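Local coordinates for protein polyhedrin (Orgyia pseudotsugata cypovirus 5, PDB 5A8U) that forms the bulk of the crystalline occlusion bodies that shelter the virus from the outside environment until insect larvae swallow them, at residues Leu62-Asn67 with Arg76-Gly81; Val84-Gly89 with Asn97-Ile102; Leu90-Gly95 with Gly129-Arg134; Gly105-Met110 with Val177-Lys182. One frame throughout, in Å; residues are numbered along the deposited sequence.

Overall arrangement
Contacts 1 to 4 cluster in the part of the subunit that holds helices 60-63 and 84-91, on loops and strand ends, their centres 12 to 17 Å apart. Contact 1 closes before contact 2 opens, and contacts 2 and 3 share helix 84-91, their segments alternating along the chain. Contact 4 pairs the start of strand 109-115 with the end of strand 169-178, neighbours in the six-stranded antiparallel sheet. Three polar links join the group: Y100 to G81, F65 to G105, and H86 to D106. Contacts 1, 2 and 3 also meet the second subunit, and no other subunit of the trimer touches contact 4; the polar links thus connect the sheet to loops that reach the subunit interface.

Contact 1. Residues Leu62-Asn67 with Arg76-Gly81; sequences LMKFPN and RIEWPG
P66 and W79 meet in a proline-aromatic CH-pi contact that joins two loops, the one leaving helix 60-63 and the one leading on to helix 84-91. The CD atom of P66 stands over the indole, 3.5 Å from the centroid of the five-membered ring of W79 and only 16° off its normal. A cis peptide bond precedes P66. F65, just before it, adds a second ring: its CG is anti to the backbone N (chi1 178°), and its edge is turned toward the face of W79 in an offset edge-to-face pair with planes at 85°. CD2 of F65 comes within 3.8 Å of CH2 of W79. At the other end of the indole, NE1 is hydrogen-bonded to D72.

I77 closes the other side of the contact through its beta branch, CG2 lying 3.4 Å from the carbonyl O of N67. The same side chain packs on I77 of both the second and third subunits, which places this loop pair at the meeting point of the trimer.

Between these two groups runs K64, its chain nearly straight until a bend at the last torsion. The ammonium bridges two carbonyls that would otherwise face each other unfavourably, the O atoms of P66 and I77 being 3.2 Å apart. NZ of K64 donates to O of P66 at 2.9 Å and to O of I77 at 3.0 Å, in the plane of the latter carbonyl. Its third acceptor is a water, 3.0 Å from NZ of K64, which also accepts from the backbone N of W79 at 3.1 Å.

Contact 2. Residues Val84-Gly89 with Asn97-Ile102; sequences VEHQHG and NGSYDI
H86 holds its CG directly opposite its own backbone N (chi1 -180°), which carries the imidazole off helix 84-91 to lie beside S99 and Y100. S99 answers with OG tucked between its backbone N and carbonyl carbon (chi1 84°), turned back to the helix. The result is a helix-loop contact in which one histidine carries most of the polar work. The stems touch first: CB of S99 rests 3.4 Å from CB of H86. Beyond them the ring presents its edge, and ND1 of H86 has two neighbours near the ring plane. OG of S99 lies 3.2 Å from ND1 of H86 in a hydrogen bond that either atom could donate. The carbonyl O of Y100 is closer, 2.8 Å from ND1 of H86, but the N-H points poorly at it (123°) and the bond is weak.

The loop has a further hold on the chain, since Y100 also bonds through its backbone to G81. On another side of the helix, H88 stacks its ring on Y227 of the second subunit. Five of the six loop residues, all but G98, touch neighbouring molecules of the crystal, as fits a protein whose natural state is a crystal.

The opposite nitrogen of the H86 imidazole, NE2, is hydrogen-bonded to the carboxylate of D106, so both ring nitrogens have partners and the rotation of the ring is fixed. With a carboxylate at one nitrogen and a carbonyl at the other, a protonated, positively charged imidazole would probably be stabilised here.

Contact 3. Residues Leu90-Gly95 with Gly129-Arg134; sequences LIRSNG and GPDGSR
A type I beta turn, G129 to G132, follows strand 124-128 and packs on the last turn of helix 84-91 through P130 and D131. The pyrrolidine of P130 comes up against the helix backbone, CG of P130 lying a tight 3.1 Å from the carbonyl O of L90. Alongside, CB of L90 and CB of P130 are 4.1 Å apart, and both side chains also rest on F187. I91 follows with its CG2 branch, which sits anti to the backbone N and crosses the stem of the aspartate, 4.0 Å from CB of D131.

The polar end of the contact runs through water. Just past the helix, R92 brings its guanidinium back toward the turn. NH1 of R92 is 4.4 Å from OD2 of D131, beyond a salt bridge, and a water in the guanidinium plane, 2.9 Å from NH2 of R92, bridges the two groups. Its very short approach to OD2 of D131 leaves that half of the bridge less certain in detail. NH1 itself bonds to the carbonyl of N236 of the second subunit, making this a junction between subunits as well.

OD1 of D131 accepts twice from S133: from OG at 2.6 Å on its syn lone pair, and from the backbone N at 3.0 Å from above the carboxylate plane, the latter bond making an Asx turn.

Contact 4. Residues Gly105-Met110 with Val177-Lys182; sequences GDPYAM and VRFDDK
F179 lays one face of its ring over the backbone of A109, whose CA sits 4.0 Å above the ring plane at its centre. Around the rim, the carbonyl O of P107 and CE of M110 lie at the ring edge. CD2 of F179 is 3.4 Å from the carbonyl O of P107, and CE of M110, brought round by a bend at the end of its chain (chi3 50°), lies 3.5 Å from CZ of F179. Y108 and R178 make a second, more exposed pair: the tyrosine turns its ring edge to CD and NE of the arginine, the ring and guanidinium planes 63° apart. NE of R178 bonds to the hydroxyl of Y176.

The two strands pair antiparallel, with A109 and R178 on one face of the sheet and M110 and V177 on the other. M110 and V177 form a hydrogen-bonded pair, with both backbone bonds at 3.0 Å between N and O, and N of F179 adds a nearly straight bond of 2.8 Å to O of Y108.

Strand 109-115 lies between strands 169-178 and 30-37; M110 packs on V34 and L36, and together with V177 on F127 of strand 124-128, joining the two antiparallel sheets.

Contact 1. Residues Leu62-Asn67 with Arg76-Gly81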
loop_
_atom_site.group_PDB
_atom_site.type_symbol
_atom_site.label_atom_id
_atom_site.label_comp_id
_atom_site.label_asym_id
_atom_site.label_seq_id
_atom_site.Cartn_x
_atom_site.Cartn_y
_atom_site.Cartn_z
ATOM N N LEU A 62 -6.264 -0.222 11.169
ATOM C CA LEU A 62 -6.082 -1.669 11.024
ATOM C C LEU A 62 -5.656 -2.389 12.314
ATOM O O LEU A 62 -5.784 -3.606 12.406
ATOM C CB LEU A 62 -5.108 -1.987 9.880
ATOM C CG LEU A 62 -5.661 -1.611 8.492
ATOM C CD1 LEU A 62 -4.699 -2.031 7.384
ATOM C CD2 LEU A 62 -7.025 -2.241 8.259
ATOM N N MET A 63 -5.151 -1.650 13.303
ATOM C CA MET A 63 -4.810 -2.281 14.579
ATOM C C MET A 63 -6.067 -2.658 15.360
ATOM O O MET A 63 -6.062 -3.618 16.130
ATOM C CB MET A 63 -3.946 -1.352 15.440
ATOM C CG MET A 63 -2.558 -1.092 14.875
ATOM S SD MET A 63 -1.475 -2.548 14.960
ATOM C CE MET A 63 -1.208 -2.644 16.740
ATOM N N LYS A 64 -7.126 -1.869 15.188
ATOM C CA LYS A 64 -8.392 -2.116 15.866
ATOM C C LYS A 64 -9.232 -3.192 15.172
ATOM O O LYS A 64 -8.985 -3.568 14.026
ATOM C CB LYS A 64 -9.205 -0.815 15.999
ATOM C CG LYS A 64 -9.807 -0.340 14.689
ATOM C CD LYS A 64 -10.577 0.957 14.888
ATOM C CE LYS A 64 -11.402 1.305 13.676
ATOM N NZ LYS A 64 -12.688 0.560 13.641
ATOM N N PHE A 65 -10.208 -3.699 15.903
ATOM C CA PHE A 65 -11.228 -4.576 15.344
ATOM C C PHE A 65 -12.600 -4.038 15.774
ATOM O O PHE A 65 -12.732 -3.529 16.890
ATOM C CB PHE A 65 -11.047 -6.013 15.846
ATOM C CG PHE A 65 -12.094 -6.943 15.332
ATOM C CD1 PHE A 65 -11.986 -7.467 14.049
ATOM C CD2 PHE A 65 -13.205 -7.249 16.096
ATOM C CE1 PHE A 65 -12.968 -8.310 13.544
ATOM C CE2 PHE A 65 -14.194 -8.097 15.598
ATOM C CZ PHE A 65 -14.066 -8.631 14.321
ATOM N N PRO A 66 -13.603 -4.087 14.883
ATOM C CA PRO A 66 -13.525 -4.447 13.467
ATOM C C PRO A 66 -12.904 -3.296 12.665
ATOM O O PRO A 66 -12.548 -2.273 13.237
ATOM C CB PRO A 66 -15.003 -4.653 13.082
ATOM C CG PRO A 66 -15.748 -3.700 14.005
ATOM C CD PRO A 66 -14.985 -3.769 15.306
ATOM N N ASN A 67 -12.760 -3.469 11.357
ATOM C CA ASN A 67 -12.238 -2.392 10.520
ATOM C C ASN A 67 -12.607 -2.615 9.057
ATOM O O ASN A 67 -13.331 -3.559 8.743
ATOM C CB ASN A 67 -10.720 -2.283 10.711
ATOM C CG ASN A 67 -9.998 -3.557 10.362
ATOM O OD1 ASN A 67 -10.265 -4.175 9.338
ATOM N ND2 ASN A 67 -9.078 -3.959 11.221
ATOM N N ARG A 76 -20.160 -4.491 10.038
ATOM C CA ARG A 76 -19.801 -3.178 10.574
ATOM C C ARG A 76 -18.286 -3.007 10.649
ATOM O O ARG A 76 -17.569 -3.938 11.020
ATOM C CB ARG A 76 -20.408 -3.003 11.963
ATOM C CG ARG A 76 -21.926 -2.860 11.957
ATOM C CD ARG A 76 -22.417 -2.544 13.353
ATOM N NE ARG A 76 -21.985 -3.573 14.286
ATOM C CZ ARG A 76 -22.318 -3.612 15.570
ATOM N NH1 ARG A 76 -23.100 -2.668 16.091
ATOM N NH2 ARG A 76 -21.877 -4.608 16.328
ATOM N N ILE A 77 -17.801 -1.818 10.300
ATOM C CA ILE A 77 -16.362 -1.560 10.375
ATOM C C ILE A 77 -15.988 -0.722 11.588
ATOM O O ILE A 77 -14.810 -0.447 11.808
ATOM C CB ILE A 77 -15.793 -0.901 9.102
ATOM C CG1 ILE A 77 -16.357 0.503 8.913
ATOM C CG2 ILE A 77 -16.079 -1.774 7.895
ATOM C CD1 ILE A 77 -15.723 1.255 7.752
ATOM N N GLU A 78 -16.990 -0.313 12.362
ATOM C CA GLU A 78 -16.766 0.366 13.635
ATOM C C GLU A 78 -17.823 -0.089 14.630
ATOM O O GLU A 78 -18.920 -0.500 14.243
ATOM C CB GLU A 78 -16.870 1.884 13.476
ATOM C CG GLU A 78 -15.802 2.512 12.608
ATOM C CD GLU A 78 -15.776 4.023 12.736
ATOM O OE1 GLU A 78 -16.853 4.606 12.975
ATOM O OE2 GLU A 78 -14.676 4.614 12.616
ATOM N N TRP A 79 -17.498 -0.010 15.916
ATOM C CA TRP A 79 -18.471 -0.291 16.965
ATOM C C TRP A 79 -18.860 1.009 17.664
ATOM O O TRP A 79 -18.043 1.927 17.795
ATOM C CB TRP A 79 -17.910 -1.284 17.980
ATOM C CG TRP A 79 -17.934 -2.723 17.515
ATOM C CD1 TRP A 79 -18.721 -3.257 16.531
ATOM C CD2 TRP A 79 -17.133 -3.794 18.015
ATOM N NE1 TRP A 79 -18.452 -4.594 16.386
ATOM C CE2 TRP A 79 -17.491 -4.954 17.293
ATOM C CE3 TRP A 79 -16.134 -3.888 18.992
ATOM C CZ2 TRP A 79 -16.888 -6.196 17.520
ATOM C CZ3 TRP A 79 -15.546 -5.123 19.231
ATOM C CH2 TRP A 79 -15.922 -6.264 18.487
ATOM N N PRO A 80 -20.121 1.107 18.093
ATOM C CA PRO A 80 -20.560 2.312 18.806
ATOM C C PRO A 80 -19.636 2.615 19.979
ATOM O O PRO A 80 -19.284 1.705 20.741
ATOM C CB PRO A 80 -21.949 1.928 19.313
ATOM C CG PRO A 80 -22.424 0.903 18.349
ATOM C CD PRO A 80 -21.204 0.117 17.961
ATOM N N GLY A 81 -19.241 3.877 20.117
ATOM C CA GLY A 81 -18.377 4.282 21.210
ATOM C C GLY A 81 -16.925 3.933 20.958
ATOM O O GLY A 81 -16.064 4.138 21.822
HETATM O O HOH W 1 -14.427 0.665 16.069
#

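Contact 2. Residues Val84-Gly89 with Asn97-Ile102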
loop_
_atom_site.group_PDB
_atom_site.type_symbol
_atom_site.label_atom_id
_atom_site.label_comp_id
_atom_site.label_asym_id
_atom_site.label_seq_id
_atom_site.Cartn_x
_atom_site.Cartn_y
_atom_site.Cartn_z
ATOM N N VAL A 84 -14.919 7.509 15.569
ATOM C CA VAL A 84 -14.000 8.629 15.404
ATOM C C VAL A 84 -13.729 9.370 16.710
ATOM O O VAL A 84 -12.580 9.731 16.997
ATOM C CB VAL A 84 -14.486 9.615 14.316
ATOM C CG1 VAL A 84 -15.827 10.238 14.712
ATOM C CG2 VAL A 84 -13.416 10.685 14.058
ATOM N N GLU A 85 -14.766 9.582 17.517
ATOM C CA GLU A 85 -14.600 10.302 18.778
ATOM C C GLU A 85 -13.636 9.556 19.699
ATOM O O GLU A 85 -12.761 10.152 20.320
ATOM C CB GLU A 85 -15.946 10.503 19.469
ATOM C CG GLU A 85 -17.063 10.953 18.512
ATOM C CD GLU A 85 -18.029 9.816 18.147
ATOM O OE1 GLU A 85 -17.638 8.876 17.398
ATOM O OE2 GLU A 85 -19.189 9.871 18.616
ATOM N N HIS A 86 -13.820 8.246 19.784
ATOM C CA HIS A 86 -12.905 7.380 20.511
ATOM C C HIS A 86 -11.462 7.502 19.979
ATOM O O HIS A 86 -10.516 7.667 20.758
ATOM C CB HIS A 86 -13.430 5.923 20.453
ATOM C CG HIS A 86 -12.568 4.932 21.173
ATOM N ND1 HIS A 86 -12.617 4.753 22.538
ATOM C CD2 HIS A 86 -11.641 4.056 20.714
ATOM C CE1 HIS A 86 -11.753 3.816 22.891
ATOM N NE2 HIS A 86 -11.143 3.381 21.803
ATOM N N GLN A 87 -11.293 7.437 18.657
ATOM C CA GLN A 87 -9.962 7.511 18.056
ATOM C C GLN A 87 -9.296 8.852 18.391
ATOM O O GLN A 87 -8.108 8.908 18.728
ATOM C CB GLN A 87 -10.036 7.302 16.536
ATOM C CG GLN A 87 -10.820 6.059 16.123
ATOM C CD GLN A 87 -10.306 4.785 16.780
ATOM O OE1 GLN A 87 -9.098 4.618 16.991
ATOM N NE2 GLN A 87 -11.224 3.879 17.115
ATOM N N HIS A 88 -10.081 9.925 18.347
ATOM C CA HIS A 88 -9.577 11.241 18.742
ATOM C C HIS A 88 -9.060 11.289 20.184
ATOM O O HIS A 88 -8.064 11.952 20.451
ATOM C CB HIS A 88 -10.620 12.330 18.514
ATOM C CG HIS A 88 -10.836 12.663 17.069
ATOM N ND1 HIS A 88 -10.091 12.108 16.052
ATOM C CD2 HIS A 88 -11.738 13.478 16.475
ATOM C CE1 HIS A 88 -10.520 12.578 14.888
ATOM N NE2 HIS A 88 -11.510 13.419 15.121
ATOM N N GLY A 89 -9.725 10.570 21.089
ATOM C CA GLY A 89 -9.321 10.496 22.486
ATOM C C GLY A 89 -8.065 9.659 22.664
ATOM O O GLY A 89 -7.377 9.782 23.668
ATOM N N ASN A 97 -14.454 12.829 22.672
ATOM C CA ASN A 97 -15.774 13.023 23.260
ATOM C C ASN A 97 -16.604 11.731 23.219
ATOM O O ASN A 97 -16.504 10.960 22.271
ATOM C CB ASN A 97 -16.515 14.158 22.551
ATOM C CG ASN A 97 -17.050 15.203 23.514
ATOM O OD1 ASN A 97 -16.608 15.295 24.658
ATOM N ND2 ASN A 97 -18.006 16.000 23.050
ATOM N N GLY A 98 -17.418 11.497 24.245
ATOM C CA GLY A 98 -18.458 10.484 24.189
ATOM C C GLY A 98 -18.107 9.063 23.761
ATOM O O GLY A 98 -18.788 8.513 22.900
ATOM N N SER A 99 -17.055 8.472 24.322
ATOM C CA SER A 99 -16.626 7.131 23.901
ATOM C C SER A 99 -16.165 6.226 25.048
ATOM O O SER A 99 -15.861 6.711 26.134
ATOM C CB SER A 99 -15.521 7.230 22.848
ATOM O OG SER A 99 -14.254 7.384 23.459
ATOM N N TYR A 100 -16.125 4.913 24.811
ATOM C CA TYR A 100 -15.596 4.000 25.819
ATOM C C TYR A 100 -14.150 4.352 26.100
ATOM O O TYR A 100 -13.423 4.780 25.211
ATOM C CB TYR A 100 -15.718 2.533 25.377
ATOM C CG TYR A 100 -17.140 2.051 25.396
ATOM C CD1 TYR A 100 -17.801 1.830 26.602
ATOM C CD2 TYR A 100 -17.834 1.833 24.214
ATOM C CE1 TYR A 100 -19.124 1.403 26.628
ATOM C CE2 TYR A 100 -19.142 1.418 24.226
ATOM C CZ TYR A 100 -19.784 1.204 25.430
ATOM O OH TYR A 100 -21.094 0.793 25.438
ATOM N N ASP A 101 -13.730 4.165 27.349
ATOM C CA ASP A 101 -12.399 4.543 27.777
ATOM C C ASP A 101 -11.383 3.634 27.069
ATOM O O ASP A 101 -10.378 4.108 26.554
ATOM C CB ASP A 101 -12.296 4.416 29.304
ATOM C CG ASP A 101 -11.315 5.387 29.925
ATOM O OD1 ASP A 101 -10.820 6.315 29.242
ATOM O OD2 ASP A 101 -11.037 5.233 31.136
ATOM N N ILE A 102 -11.660 2.328 27.024
ATOM C CA ILE A 102 -10.838 1.398 26.251
ATOM C C ILE A 102 -11.789 0.616 25.354
ATOM O O ILE A 102 -12.808 0.115 25.815
ATOM C CB ILE A 102 -10.119 0.371 27.134
ATOM C CG1 ILE A 102 -9.337 1.052 28.265
ATOM C CG2 ILE A 102 -9.212 -0.511 26.275
ATOM C CD1 ILE A 102 -8.171 1.896 27.817
HETATM O O HOH W 2 -18.590 7.480 20.732
#

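Contact 3. Residues Leu90-Gly95 with Gly129-Arg134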
loop_
_atom_site.group_PDB
_atom_site.type_symbol
_atom_site.label_atom_id
_atom_site.label_comp_id
_atom_site.label_asym_id
_atom_site.label_seq_id
_atom_site.Cartn_x
_atom_site.Cartn_y
_atom_site.Cartn_z
ATOM N N LEU A 90 -7.756 8.799 21.694
ATOM C CA LEU A 90 -6.487 8.074 21.734
ATOM C C LEU A 90 -5.339 8.892 21.153
ATOM O O LEU A 90 -4.222 8.871 21.670
ATOM C CB LEU A 90 -6.593 6.761 20.966
ATOM C CG LEU A 90 -7.640 5.784 21.505
ATOM C CD1 LEU A 90 -7.517 4.485 20.748
ATOM C CD2 LEU A 90 -7.430 5.545 23.010
ATOM N N ILE A 91 -5.621 9.616 20.076
ATOM C CA ILE A 91 -4.621 10.469 19.442
ATOM C C ILE A 91 -4.055 11.495 20.425
ATOM O O ILE A 91 -2.846 11.729 20.477
ATOM C CB ILE A 91 -5.242 11.199 18.230
ATOM C CG1 ILE A 91 -5.417 10.220 17.065
ATOM C CG2 ILE A 91 -4.393 12.391 17.801
ATOM C CD1 ILE A 91 -6.484 10.645 16.059
ATOM N N ARG A 92 -4.946 12.112 21.198
ATOM C CA ARG A 92 -4.548 13.162 22.128
ATOM C C ARG A 92 -5.274 12.959 23.450
ATOM O O ARG A 92 -6.504 12.811 23.472
ATOM C CB ARG A 92 -4.953 14.524 21.569
ATOM C CG ARG A 92 -4.663 15.696 22.513
ATOM C CD ARG A 92 -3.284 16.300 22.251
ATOM N NE ARG A 92 -2.154 15.475 22.703
ATOM C CZ ARG A 92 -1.307 14.860 21.887
ATOM N NH1 ARG A 92 -1.478 14.936 20.571
ATOM N NH2 ARG A 92 -0.290 14.159 22.383
ATOM N N SER A 93 -4.514 12.975 24.538
ATOM C CA SER A 93 -5.094 12.896 25.888
ATOM C C SER A 93 -6.204 13.923 26.063
ATOM O O SER A 93 -6.028 15.105 25.749
ATOM C CB SER A 93 -4.025 13.133 26.959
ATOM O OG SER A 93 -3.094 12.056 27.055
ATOM N N ASN A 94 -7.350 13.471 26.568
ATOM C CA ASN A 94 -8.514 14.334 26.737
ATOM C C ASN A 94 -8.859 15.135 25.484
ATOM O O ASN A 94 -9.306 16.284 25.584
ATOM C CB ASN A 94 -8.329 15.291 27.924
ATOM C CG ASN A 94 -8.483 14.589 29.233
ATOM O OD1 ASN A 94 -9.109 13.535 29.295
ATOM N ND2 ASN A 94 -7.911 15.152 30.293
ATOM N N GLY A 95 -8.670 14.512 24.324
ATOM C CA GLY A 95 -9.028 15.134 23.058
ATOM C C GLY A 95 -10.261 14.510 22.435
ATOM O O GLY A 95 -10.652 14.861 21.330
ATOM N N GLY A 129 3.003 5.741 18.662
ATOM C CA GLY A 129 1.737 6.011 19.324
ATOM C C GLY A 129 0.603 6.072 18.323
ATOM O O GLY A 129 0.810 5.926 17.109
ATOM N N PRO A 130 -0.622 6.274 18.822
ATOM C CA PRO A 130 -1.812 6.294 17.967
ATOM C C PRO A 130 -1.826 7.500 17.018
ATOM O O PRO A 130 -2.542 7.471 16.012
ATOM C CB PRO A 130 -2.975 6.367 18.977
ATOM C CG PRO A 130 -2.371 6.872 20.228
ATOM C CD PRO A 130 -0.944 6.429 20.256
ATOM N N ASP A 131 -1.030 8.515 17.337
ATOM C CA ASP A 131 -0.886 9.715 16.513
ATOM C C ASP A 131 0.318 9.641 15.567
ATOM O O ASP A 131 0.629 10.628 14.889
ATOM C CB ASP A 131 -0.696 10.926 17.417
ATOM C CG ASP A 131 0.561 10.821 18.264
ATOM O OD1 ASP A 131 1.065 9.681 18.456
ATOM O OD2 ASP A 131 1.046 11.870 18.735
ATOM N N GLY A 132 1.010 8.504 15.533
ATOM C CA GLY A 132 2.193 8.379 14.690
ATOM C C GLY A 132 3.492 8.872 15.325
ATOM O O GLY A 132 4.559 8.808 14.702
ATOM N N SER A 133 3.418 9.350 16.565
ATOM C CA SER A 133 4.620 9.741 17.292
ATOM C C SER A 133 5.473 8.513 17.569
ATOM O O SER A 133 4.964 7.459 17.930
ATOM C CB SER A 133 4.284 10.440 18.616
ATOM O OG SER A 133 3.482 9.610 19.446
ATOM N N ARG A 134 6.779 8.657 17.390
ATOM C CA ARG A 134 7.716 7.585 17.659
ATOM C C ARG A 134 7.697 7.244 19.141
ATOM O O ARG A 134 7.854 8.119 19.985
ATOM C CB ARG A 134 9.117 8.034 17.256
ATOM C CG ARG A 134 10.127 6.941 17.281
ATOM C CD ARG A 134 9.779 5.868 16.287
ATOM N NE ARG A 134 10.985 5.137 15.931
ATOM C CZ ARG A 134 11.268 3.913 16.346
ATOM N NH1 ARG A 134 10.403 3.255 17.100
ATOM N NH2 ARG A 134 12.397 3.339 15.959
HETATM O O HOH W 3 1.687 12.528 21.054
#

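Contact 4. Residues Gly105-Met110 with Val177-Lys182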
loop_
_atom_site.group_PDB
_atom_site.type_symbol
_atom_site.label_atom_id
_atom_site.label_comp_id
_atom_site.label_asym_id
_atom_site.label_seq_id
_atom_site.Cartn_x
_atom_site.Cartn_y
_atom_site.Cartn_z
ATOM N N GLY A 105 -12.490 -3.258 20.946
ATOM C CA GLY A 105 -11.716 -3.492 19.736
ATOM C C GLY A 105 -10.323 -2.885 19.734
ATOM O O GLY A 105 -9.652 -2.852 18.692
ATOM N N ASP A 106 -9.880 -2.394 20.887
ATOM C CA ASP A 106 -8.478 -1.984 21.027
ATOM C C ASP A 106 -7.655 -3.173 21.505
ATOM O O ASP A 106 -7.894 -3.700 22.584
ATOM C CB ASP A 106 -8.321 -0.802 21.987
ATOM C CG ASP A 106 -8.930 0.489 21.443
ATOM O OD1 ASP A 106 -8.791 0.750 20.225
ATOM O OD2 ASP A 106 -9.542 1.242 22.248
ATOM N N PRO A 107 -6.693 -3.624 20.684
ATOM C CA PRO A 107 -6.017 -4.876 21.052
ATOM C C PRO A 107 -5.205 -4.743 22.342
ATOM O O PRO A 107 -4.724 -3.654 22.626
ATOM C CB PRO A 107 -5.089 -5.135 19.855
ATOM C CG PRO A 107 -4.818 -3.767 19.282
ATOM C CD PRO A 107 -6.130 -3.010 19.460
ATOM N N TYR A 108 -5.041 -5.827 23.100
ATOM C CA TYR A 108 -4.294 -5.730 24.364
ATOM C C TYR A 108 -2.876 -6.284 24.240
ATOM O O TYR A 108 -2.034 -6.076 25.124
ATOM C CB TYR A 108 -5.043 -6.415 25.525
ATOM C CG TYR A 108 -4.996 -7.921 25.460
ATOM C CD1 TYR A 108 -3.950 -8.627 26.035
ATOM C CD2 TYR A 108 -5.974 -8.638 24.791
ATOM C CE1 TYR A 108 -3.892 -10.010 25.961
ATOM C CE2 TYR A 108 -5.924 -10.021 24.702
ATOM C CZ TYR A 108 -4.881 -10.703 25.282
ATOM O OH TYR A 108 -4.827 -12.085 25.180
ATOM N N ALA A 109 -2.611 -6.965 23.131
ATOM C CA ALA A 109 -1.316 -7.606 22.914
ATOM C C ALA A 109 -1.179 -7.989 21.452
ATOM O O ALA A 109 -2.165 -8.003 20.706
ATOM C CB ALA A 109 -1.184 -8.861 23.787
ATOM N N MET A 110 0.049 -8.308 21.060
ATOM C CA MET A 110 0.322 -8.808 19.724
ATOM C C MET A 110 1.401 -9.888 19.784
ATOM O O MET A 110 2.275 -9.867 20.651
ATOM C CB MET A 110 0.755 -7.664 18.811
ATOM C CG MET A 110 1.641 -8.035 17.641
ATOM S SD MET A 110 2.294 -6.517 16.888
ATOM C CE MET A 110 2.901 -5.726 18.320
ATOM N N VAL A 177 4.092 -9.421 22.959
ATOM C CA VAL A 177 4.148 -8.202 23.764
ATOM C C VAL A 177 2.781 -7.646 24.128
ATOM O O VAL A 177 1.848 -7.616 23.321
ATOM C CB VAL A 177 5.023 -7.107 23.114
ATOM C CG1 VAL A 177 4.334 -6.558 21.866
ATOM C CG2 VAL A 177 5.310 -5.978 24.114
ATOM N N ARG A 178 2.667 -7.229 25.383
ATOM C CA ARG A 178 1.456 -6.619 25.878
ATOM C C ARG A 178 1.483 -5.120 25.630
ATOM O O ARG A 178 2.522 -4.466 25.756
ATOM C CB ARG A 178 1.302 -6.894 27.375
ATOM C CG ARG A 178 1.042 -8.350 27.722
ATOM C CD ARG A 178 -0.440 -8.643 27.799
ATOM N NE ARG A 178 -0.712 -10.019 28.213
ATOM C CZ ARG A 178 -0.862 -10.410 29.475
ATOM N NH1 ARG A 178 -0.761 -9.532 30.460
ATOM N NH2 ARG A 178 -1.121 -11.679 29.753
ATOM N N PHE A 179 0.319 -4.583 25.290
ATOM C CA PHE A 179 0.167 -3.168 25.019
ATOM C C PHE A 179 -0.206 -2.452 26.327
ATOM O O PHE A 179 -1.381 -2.216 26.601
ATOM C CB PHE A 179 -0.909 -2.967 23.937
ATOM C CG PHE A 179 -0.537 -3.529 22.575
ATOM C CD1 PHE A 179 0.793 -3.783 22.243
ATOM C CD2 PHE A 179 -1.524 -3.792 21.620
ATOM C CE1 PHE A 179 1.143 -4.283 20.983
ATOM C CE2 PHE A 179 -1.187 -4.278 20.366
ATOM C CZ PHE A 179 0.156 -4.524 20.044
ATOM N N ASP A 180 0.797 -2.126 27.140
ATOM C CA ASP A 180 0.535 -1.625 28.491
ATOM C C ASP A 180 1.402 -0.419 28.860
ATOM O O ASP A 180 1.596 -0.123 30.040
ATOM C CB ASP A 180 0.766 -2.740 29.503
ATOM C CG ASP A 180 2.177 -3.303 29.435
ATOM O OD1 ASP A 180 3.024 -2.746 28.695
ATOM O OD2 ASP A 180 2.437 -4.315 30.118
ATOM N N ASP A 181 1.926 0.257 27.843
ATOM C CA ASP A 181 2.757 1.447 28.024
ATOM C C ASP A 181 4.089 1.158 28.695
ATOM O O ASP A 181 4.857 2.078 28.979
ATOM C CB ASP A 181 1.989 2.543 28.780
ATOM C CG ASP A 181 1.416 3.605 27.849
ATOM O OD1 ASP A 181 1.601 3.498 26.611
ATOM O OD2 ASP A 181 0.797 4.559 28.360
ATOM N N LYS A 182 4.380 -0.121 28.918
ATOM C CA LYS A 182 5.640 -0.518 29.542
ATOM C C LYS A 182 6.664 -0.933 28.484
ATOM O O LYS A 182 7.670 -0.250 28.286
ATOM C CB LYS A 182 5.408 -1.656 30.539
ATOM C CG LYS A 182 6.572 -1.910 31.486
ATOM C CD LYS A 182 6.305 -3.109 32.392
ATOM C CE LYS A 182 5.014 -2.941 33.191
ATOM N NZ LYS A 182 4.802 -4.075 34.141
#